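Local atomic coordinates of chymotrypsin-like serine protease (Equine arteritis virus, PDB entry 1MBM), a protein that probably cleaves viral replicase polyproteins as a chymotrypsin-like serine endopeptidase of the arterivirus S32 family. Residues E96-W108 against L147-F161. Sequence-based numbering, arbitrary orientation.
Sequences EEGLLSGEVCLAW and LGADTVTLSSLSKHF
Gly148 and Asp150 hold the 101-104 turn through two backbone hydrogen bonds. Gly148 N donates to Gly102 O at 3.2 Å, nearly straight at 167° but from above the carbonyl plane. Asp150 N reaches Glu103 O at 3.0 Å in the carbonyl plane, on a lone pair, although its N-H is bent to 140°. Packing is tightest beside Gly148, whose CA lies 3.8 Å from Val104 CA; its positive phi suits glycine. Glu103 CB and CG are packed too, CG 3.4 Å from Thr151 O. Apolar contacts extend from Val104 to Leu99: Val104 CG2, anti to the carbonyl carbon, meets Val152 CG1, and the Leu99 methyls part, CD2 meeting Leu157 CD2 tip to tip and CD1 lying 3.7 Å from CZ at the Phe161 ring edge. Phe161 also touches Leu190 of helix 185-192, consistent with Leu99 packing the second barrel against the C-terminal alpha/beta extension. The looser, solvent side holds the carboxylates of Glu103 and Asp150, planes 73° apart, and a water that accepts from Ala149 N within hydrogen-bonding distance of Gly102 O. Cohesion therefore rests on backbone bonds and apolar contacts; Glu103 OE2 and Asp150 OD2, 5.7 Å apart, would if ionised probably add mild repulsion, softened by solvent.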
ATOM      1  N   GLU A  96       3.579  -2.146   7.527  1.00 10.33           N
ATOM      2  CA  GLU A  96       4.849  -1.514   7.240  1.00 10.69           C
ATOM      3  C   GLU A  96       4.567  -0.013   7.136  1.00 11.69           C
ATOM      4  O   GLU A  96       3.814   0.420   6.260  1.00  9.58           O
ATOM      5  CB  GLU A  96       5.378  -2.068   5.920  1.00 13.76           C
ATOM      6  CG  GLU A  96       6.864  -1.910   5.681  1.00 19.30           C
ATOM      7  CD  GLU A  96       7.722  -2.530   6.768  1.00 11.72           C
ATOM      8  OE1 GLU A  96       7.885  -3.768   6.824  1.00 20.95           O
ATOM      9  OE2 GLU A  96       8.249  -1.758   7.563  1.00 11.86           O
ATOM     10  N   GLU A  97       5.132   0.779   8.045  1.00  9.37           N
ATOM     11  CA  GLU A  97       4.960   2.228   7.991  1.00 12.32           C
ATOM     12  C   GLU A  97       5.899   2.818   6.946  1.00 12.44           C
ATOM     13  O   GLU A  97       7.101   2.576   6.992  1.00 10.93           O
ATOM     14  CB  GLU A  97       5.211   2.886   9.362  1.00 14.52           C
ATOM     15  CG  GLU A  97       5.109   4.408   9.307  1.00 22.69           C
ATOM     16  CD  GLU A  97       4.954   5.079  10.667  1.00 30.38           C
ATOM     17  OE1 GLU A  97       5.982   5.318  11.334  1.00 32.37           O
ATOM     18  OE2 GLU A  97       3.809   5.393  11.061  1.00 35.00           O
ATOM     19  N   GLY A  98       5.353   3.582   6.000  1.00  8.65           N
ATOM     20  CA  GLY A  98       6.164   4.166   4.949  1.00  6.25           C
ATOM     21  C   GLY A  98       5.769   5.586   4.585  1.00  8.01           C
ATOM     22  O   GLY A  98       4.825   6.143   5.153  1.00  9.45           O
ATOM     23  N   LEU A  99       6.511   6.179   3.657  1.00  7.48           N
ATOM     24  CA  LEU A  99       6.212   7.519   3.166  1.00  8.61           C
ATOM     25  C   LEU A  99       5.332   7.379   1.954  1.00  8.36           C
ATOM     26  O   LEU A  99       5.604   6.562   1.079  1.00  7.74           O
ATOM     27  CB  LEU A  99       7.485   8.251   2.747  1.00 10.38           C
ATOM     28  CG  LEU A  99       7.269   9.457   1.820  1.00 11.25           C
ATOM     29  CD1 LEU A  99       6.652  10.628   2.593  1.00 10.40           C
ATOM     30  CD2 LEU A  99       8.561   9.878   1.133  1.00 11.57           C
ATOM     31  N   LEU A 100       4.264   8.161   1.911  1.00  7.16           N
ATOM     32  CA  LEU A 100       3.400   8.172   0.750  1.00  9.05           C
ATOM     33  C   LEU A 100       3.240   9.601   0.248  1.00  8.03           C
ATOM     34  O   LEU A 100       3.017  10.508   1.034  1.00  7.16           O
ATOM     35  CB  LEU A 100       2.022   7.584   1.092  1.00 11.63           C
ATOM     36  CG  LEU A 100       1.104   7.484  -0.134  1.00 18.21           C
ATOM     37  CD1 LEU A 100       0.705   6.055  -0.424  1.00 18.14           C
ATOM     38  CD2 LEU A 100      -0.101   8.403  -0.039  1.00 16.94           C
ATOM     39  N   SER A 101       3.417   9.789  -1.056  1.00  8.24           N
ATOM     40  CA  SER A 101       3.144  11.054  -1.744  1.00  9.92           C
ATOM     41  C   SER A 101       2.840  10.690  -3.195  1.00 11.38           C
ATOM     42  O   SER A 101       3.051   9.553  -3.604  1.00 12.02           O
ATOM     43  CB  SER A 101       4.332  12.013  -1.681  1.00  9.93           C
ATOM     44  OG  SER A 101       5.425  11.540  -2.452  1.00  4.53           O
ATOM     45  N   GLY A 102       2.344  11.636  -3.980  1.00 12.21           N
ATOM     46  CA  GLY A 102       2.028  11.325  -5.368  1.00 10.62           C
ATOM     47  C   GLY A 102       3.289  11.055  -6.175  1.00  8.13           C
ATOM     48  O   GLY A 102       3.304  10.219  -7.071  1.00  7.72           O
ATOM     49  N   GLU A 103       4.365  11.748  -5.823  1.00  7.40           N
ATOM     50  CA  GLU A 103       5.612  11.649  -6.559  1.00  5.42           C
ATOM     51  C   GLU A 103       6.519  10.507  -6.122  1.00  6.70           C
ATOM     52  O   GLU A 103       7.151   9.868  -6.961  1.00  4.96           O
ATOM     53  CB  GLU A 103       6.397  12.961  -6.437  1.00  6.78           C
ATOM     54  CG  GLU A 103       5.751  14.164  -7.100  1.00  6.40           C
ATOM     55  CD  GLU A 103       4.755  14.894  -6.203  1.00 17.32           C
ATOM     56  OE1 GLU A 103       4.503  14.452  -5.058  1.00 12.51           O
ATOM     57  OE2 GLU A 103       4.221  15.930  -6.650  1.00 24.75           O
ATOM     58  N   VAL A 104       6.617  10.284  -4.812  1.00  3.90           N
ATOM     59  CA  VAL A 104       7.574   9.323  -4.256  1.00  6.55           C
ATOM     60  C   VAL A 104       6.980   8.538  -3.077  1.00  7.19           C
ATOM     61  O   VAL A 104       6.396   9.119  -2.163  1.00  3.89           O
ATOM     62  CB  VAL A 104       8.872  10.041  -3.783  1.00  7.50           C
ATOM     63  CG1 VAL A 104       9.827   9.067  -3.090  1.00 11.62           C
ATOM     64  CG2 VAL A 104       9.598  10.743  -4.948  1.00  7.98           C
ATOM     65  N   CYS A 105       7.122   7.214  -3.105  1.00  5.27           N
ATOM     66  CA  CYS A 105       6.667   6.390  -1.996  1.00  7.14           C
ATOM     67  C   CYS A 105       7.811   5.484  -1.530  1.00  9.85           C
ATOM     68  O   CYS A 105       8.479   4.860  -2.344  1.00  8.39           O
ATOM     69  CB  CYS A 105       5.457   5.528  -2.393  1.00  8.49           C
ATOM     70  SG  CYS A 105       3.955   6.418  -2.905  1.00  8.21           S
ATOM     71  N   LEU A 106       8.009   5.405  -0.217  1.00 10.89           N
ATOM     72  CA  LEU A 106       9.061   4.575   0.369  1.00  8.27           C
ATOM     73  C   LEU A 106       8.474   3.596   1.380  1.00  8.41           C
ATOM     74  O   LEU A 106       7.703   3.982   2.241  1.00  9.20           O
ATOM     75  CB  LEU A 106      10.097   5.446   1.087  1.00  5.69           C
ATOM     76  CG  LEU A 106      10.680   6.622   0.313  1.00  8.95           C
ATOM     77  CD1 LEU A 106      11.626   7.398   1.197  1.00  6.76           C
ATOM     78  CD2 LEU A 106      11.397   6.117  -0.925  1.00 12.52           C
ATOM     79  N   ALA A 107       8.845   2.328   1.272  1.00  7.62           N
ATOM     80  CA  ALA A 107       8.382   1.311   2.202  1.00  9.96           C
ATOM     81  C   ALA A 107       9.230   0.073   1.979  1.00 11.77           C
ATOM     82  O   ALA A 107       9.637  -0.197   0.855  1.00 11.85           O
ATOM     83  CB  ALA A 107       6.899   0.988   1.971  1.00  9.31           C
ATOM     84  N   TRP A 108       9.512  -0.670   3.043  1.00 11.85           N
ATOM     85  CA  TRP A 108      10.273  -1.903   2.890  1.00 13.38           C
ATOM     86  C   TRP A 108       9.304  -3.021   2.537  1.00 11.21           C
ATOM     87  O   TRP A 108       8.443  -3.375   3.342  1.00 13.22           O
ATOM     88  CB  TRP A 108      11.045  -2.236   4.170  1.00 15.82           C
ATOM     89  CG  TRP A 108      11.930  -3.434   4.019  1.00 27.84           C
ATOM     90  CD1 TRP A 108      13.203  -3.456   3.520  1.00 34.38           C
ATOM     91  CD2 TRP A 108      11.606  -4.790   4.350  1.00 32.87           C
ATOM     92  NE1 TRP A 108      13.693  -4.741   3.533  1.00 38.08           N
ATOM     93  CE2 TRP A 108      12.730  -5.580   4.033  1.00 38.64           C
ATOM     94  CE3 TRP A 108      10.478  -5.420   4.885  1.00 35.28           C
ATOM     95  CZ2 TRP A 108      12.759  -6.961   4.237  1.00 39.32           C
ATOM     96  CZ3 TRP A 108      10.507  -6.789   5.083  1.00 37.57           C
ATOM     97  CH2 TRP A 108      11.640  -7.543   4.764  1.00 38.08           C
ATOM     98  N   LEU A 147       1.402   5.986  -8.199  1.00  6.06           N
ATOM     99  CA  LEU A 147       2.098   6.888  -7.293  1.00  7.09           C
ATOM    100  C   LEU A 147       3.498   6.347  -7.083  1.00  4.78           C
ATOM    101  O   LEU A 147       3.681   5.131  -7.040  1.00  6.11           O
ATOM    102  CB  LEU A 147       1.408   6.932  -5.918  1.00  8.93           C
ATOM    103  CG  LEU A 147      -0.104   7.197  -5.865  1.00 13.58           C
ATOM    104  CD1 LEU A 147      -0.594   7.262  -4.408  1.00 15.15           C
ATOM    105  CD2 LEU A 147      -0.475   8.458  -6.636  1.00  9.67           C
ATOM    106  N   GLY A 148       4.473   7.244  -6.951  1.00  2.71           N
ATOM    107  CA  GLY A 148       5.851   6.872  -6.666  1.00  3.28           C
ATOM    108  C   GLY A 148       6.847   6.915  -7.826  1.00  5.79           C
ATOM    109  O   GLY A 148       8.013   6.576  -7.643  1.00  7.74           O
ATOM    110  N   ALA A 149       6.406   7.347  -9.005  1.00  5.00           N
ATOM    111  CA  ALA A 149       7.254   7.305 -10.206  1.00  8.46           C
ATOM    112  C   ALA A 149       7.897   8.624 -10.624  1.00  7.94           C
ATOM    113  O   ALA A 149       8.605   8.673 -11.637  1.00  6.79           O
ATOM    114  CB  ALA A 149       6.468   6.736 -11.368  1.00  8.96           C
ATOM    115  N   ASP A 150       7.635   9.692  -9.871  1.00  5.19           N
ATOM    116  CA  ASP A 150       8.156  11.018 -10.209  1.00  6.28           C
ATOM    117  C   ASP A 150       9.273  11.441  -9.259  1.00  7.82           C
ATOM    118  O   ASP A 150       9.863  10.605  -8.577  1.00 10.43           O
ATOM    119  CB  ASP A 150       7.033  12.060 -10.155  1.00  5.86           C
ATOM    120  CG  ASP A 150       5.799  11.627 -10.919  1.00 14.49           C
ATOM    121  OD1 ASP A 150       5.940  11.094 -12.045  1.00  6.87           O
ATOM    122  OD2 ASP A 150       4.647  11.771 -10.462  1.00 10.45           O
ATOM    123  N   THR A 151       9.567  12.740  -9.222  1.00  6.07           N
ATOM    124  CA  THR A 151      10.584  13.253  -8.306  1.00  7.76           C
ATOM    125  C   THR A 151      10.025  14.340  -7.429  1.00  6.84           C
ATOM    126  O   THR A 151       9.005  14.937  -7.747  1.00  7.12           O
ATOM    127  CB  THR A 151      11.832  13.821  -9.034  1.00  6.06           C
ATOM    128  OG1 THR A 151      11.497  15.037  -9.715  1.00 11.21           O
ATOM    129  CG2 THR A 151      12.318  12.899 -10.132  1.00  6.05           C
ATOM    130  N   VAL A 152      10.718  14.605  -6.325  1.00  9.79           N
ATOM    131  CA  VAL A 152      10.356  15.703  -5.438  1.00  9.37           C
ATOM    132  C   VAL A 152      11.611  16.135  -4.679  1.00  9.12           C
ATOM    133  O   VAL A 152      12.485  15.309  -4.403  1.00  7.55           O
ATOM    134  CB  VAL A 152       9.233  15.303  -4.446  1.00 10.66           C
ATOM    135  CG1 VAL A 152       9.757  14.290  -3.409  1.00 10.86           C
ATOM    136  CG2 VAL A 152       8.648  16.542  -3.754  1.00 14.51           C
ATOM    137  N   THR A 153      11.727  17.424  -4.369  1.00  6.84           N
ATOM    138  CA  THR A 153      12.879  17.884  -3.593  1.00  6.80           C
ATOM    139  C   THR A 153      12.616  17.605  -2.125  1.00  6.87           C
ATOM    140  O   THR A 153      11.467  17.418  -1.711  1.00  5.69           O
ATOM    141  CB  THR A 153      13.132  19.382  -3.778  1.00  7.65           C
ATOM    142  OG1 THR A 153      11.933  20.104  -3.466  1.00  6.70           O
ATOM    143  CG2 THR A 153      13.417  19.730  -5.244  1.00  5.13           C
ATOM    144  N   LEU A 154      13.677  17.563  -1.331  1.00  7.54           N
ATOM    145  CA  LEU A 154      13.511  17.356   0.097  1.00  7.60           C
ATOM    146  C   LEU A 154      12.809  18.547   0.721  1.00  7.46           C
ATOM    147  O   LEU A 154      11.997  18.377   1.629  1.00  6.82           O
ATOM    148  CB  LEU A 154      14.850  17.111   0.793  1.00  7.20           C
ATOM    149  CG  LEU A 154      15.393  15.682   0.887  1.00 16.48           C
ATOM    150  CD1 LEU A 154      16.769  15.684   1.557  1.00 12.71           C
ATOM    151  CD2 LEU A 154      14.432  14.779   1.654  1.00 11.51           C
ATOM    152  N   SER A 155      13.115  19.748   0.235  1.00  5.33           N
ATOM    153  CA  SER A 155      12.477  20.949   0.776  1.00 10.15           C
ATOM    154  C   SER A 155      10.966  20.933   0.528  1.00  9.74           C
ATOM    155  O   SER A 155      10.187  21.198   1.440  1.00  7.30           O
ATOM    156  CB  SER A 155      13.108  22.217   0.207  1.00  8.53           C
ATOM    157  OG  SER A 155      12.949  22.265  -1.193  1.00 11.39           O
ATOM    158  N   SER A 156      10.560  20.594  -0.694  1.00  8.38           N
ATOM    159  CA  SER A 156       9.137  20.520  -1.030  1.00 10.52           C
ATOM    160  C   SER A 156       8.422  19.470  -0.180  1.00 10.87           C
ATOM    161  O   SER A 156       7.338  19.724   0.339  1.00  9.00           O
ATOM    162  CB  SER A 156       8.934  20.242  -2.527  1.00  9.59           C
ATOM    163  OG  SER A 156       7.606  19.826  -2.797  1.00 19.86           O
ATOM    164  N   LEU A 157       9.048  18.299  -0.036  1.00  8.77           N
ATOM    165  CA  LEU A 157       8.526  17.224   0.793  1.00  9.31           C
ATOM    166  C   LEU A 157       8.411  17.685   2.257  1.00 12.11           C
ATOM    167  O   LEU A 157       7.428  17.389   2.942  1.00  7.64           O
ATOM    168  CB  LEU A 157       9.473  16.020   0.698  1.00 10.26           C
ATOM    169  CG  LEU A 157       9.069  14.596   1.074  1.00 15.13           C
ATOM    170  CD1 LEU A 157       7.704  14.209   0.496  1.00 10.84           C
ATOM    171  CD2 LEU A 157      10.156  13.637   0.587  1.00  9.19           C
ATOM    172  N   SER A 158       9.415  18.434   2.714  1.00  9.98           N
ATOM    173  CA  SER A 158       9.493  18.897   4.103  1.00 11.15           C
ATOM    174  C   SER A 158       8.337  19.793   4.579  1.00 11.10           C
ATOM    175  O   SER A 158       8.001  19.803   5.759  1.00  9.11           O
ATOM    176  CB  SER A 158      10.836  19.583   4.342  1.00  8.72           C
ATOM    177  OG  SER A 158      11.884  18.642   4.209  1.00 10.05           O
ATOM    178  N   LYS A 159       7.727  20.526   3.654  1.00 10.15           N
ATOM    179  CA  LYS A 159       6.571  21.372   3.953  1.00 11.49           C
ATOM    180  C   LYS A 159       5.434  20.598   4.625  1.00 12.65           C
ATOM    181  O   LYS A 159       4.644  21.172   5.384  1.00 13.22           O
ATOM    182  CB  LYS A 159       6.008  21.970   2.656  1.00 13.23           C
ATOM    183  CG  LYS A 159       6.833  23.078   2.039  1.00 17.65           C
ATOM    184  CD  LYS A 159       6.122  23.655   0.816  1.00 22.65           C
ATOM    185  CE  LYS A 159       5.601  22.531  -0.081  1.00 25.84           C
ATOM    186  NZ  LYS A 159       4.929  23.034  -1.304  1.00 30.21           N
ATOM    187  N   HIS A 160       5.352  19.297   4.342  1.00  7.04           N
ATOM    188  CA  HIS A 160       4.260  18.476   4.843  1.00  7.45           C
ATOM    189  C   HIS A 160       4.507  17.781   6.173  1.00  7.25           C
ATOM    190  O   HIS A 160       3.674  16.985   6.620  1.00  7.09           O
ATOM    191  CB  HIS A 160       3.921  17.429   3.784  1.00 10.39           C
ATOM    192  CG  HIS A 160       3.590  18.024   2.454  1.00 17.79           C
ATOM    193  ND1 HIS A 160       2.358  18.573   2.181  1.00 11.03           N
ATOM    194  CD2 HIS A 160       4.332  18.174   1.329  1.00 12.39           C
ATOM    195  CE1 HIS A 160       2.348  19.025   0.939  1.00 18.34           C
ATOM    196  NE2 HIS A 160       3.533  18.797   0.401  1.00 15.38           N
ATOM    197  N   PHE A 161       5.631  18.081   6.815  1.00  5.43           N
ATOM    198  CA  PHE A 161       5.995  17.359   8.033  1.00  6.81           C
ATOM    199  C   PHE A 161       6.336  18.240   9.217  1.00  6.81           C
ATOM    200  O   PHE A 161       6.997  19.265   9.067  1.00  7.22           O
ATOM    201  CB  PHE A 161       7.157  16.407   7.745  1.00  5.82           C
ATOM    202  CG  PHE A 161       6.785  15.263   6.851  1.00 10.25           C
ATOM    203  CD1 PHE A 161       6.823  15.402   5.466  1.00  8.96           C
ATOM    204  CD2 PHE A 161       6.381  14.052   7.397  1.00  9.22           C
ATOM    205  CE1 PHE A 161       6.468  14.340   4.631  1.00  9.08           C
ATOM    206  CE2 PHE A 161       6.026  12.990   6.581  1.00  9.69           C
ATOM    207  CZ  PHE A 161       6.073  13.133   5.197  1.00  9.64           C
TER
HETATM  208  O   HOH W   1       4.003   8.868  -9.863  1.00 23.07           O
HETATM  209  O   HOH W   2       8.634   5.918  -5.182  1.00 16.22           O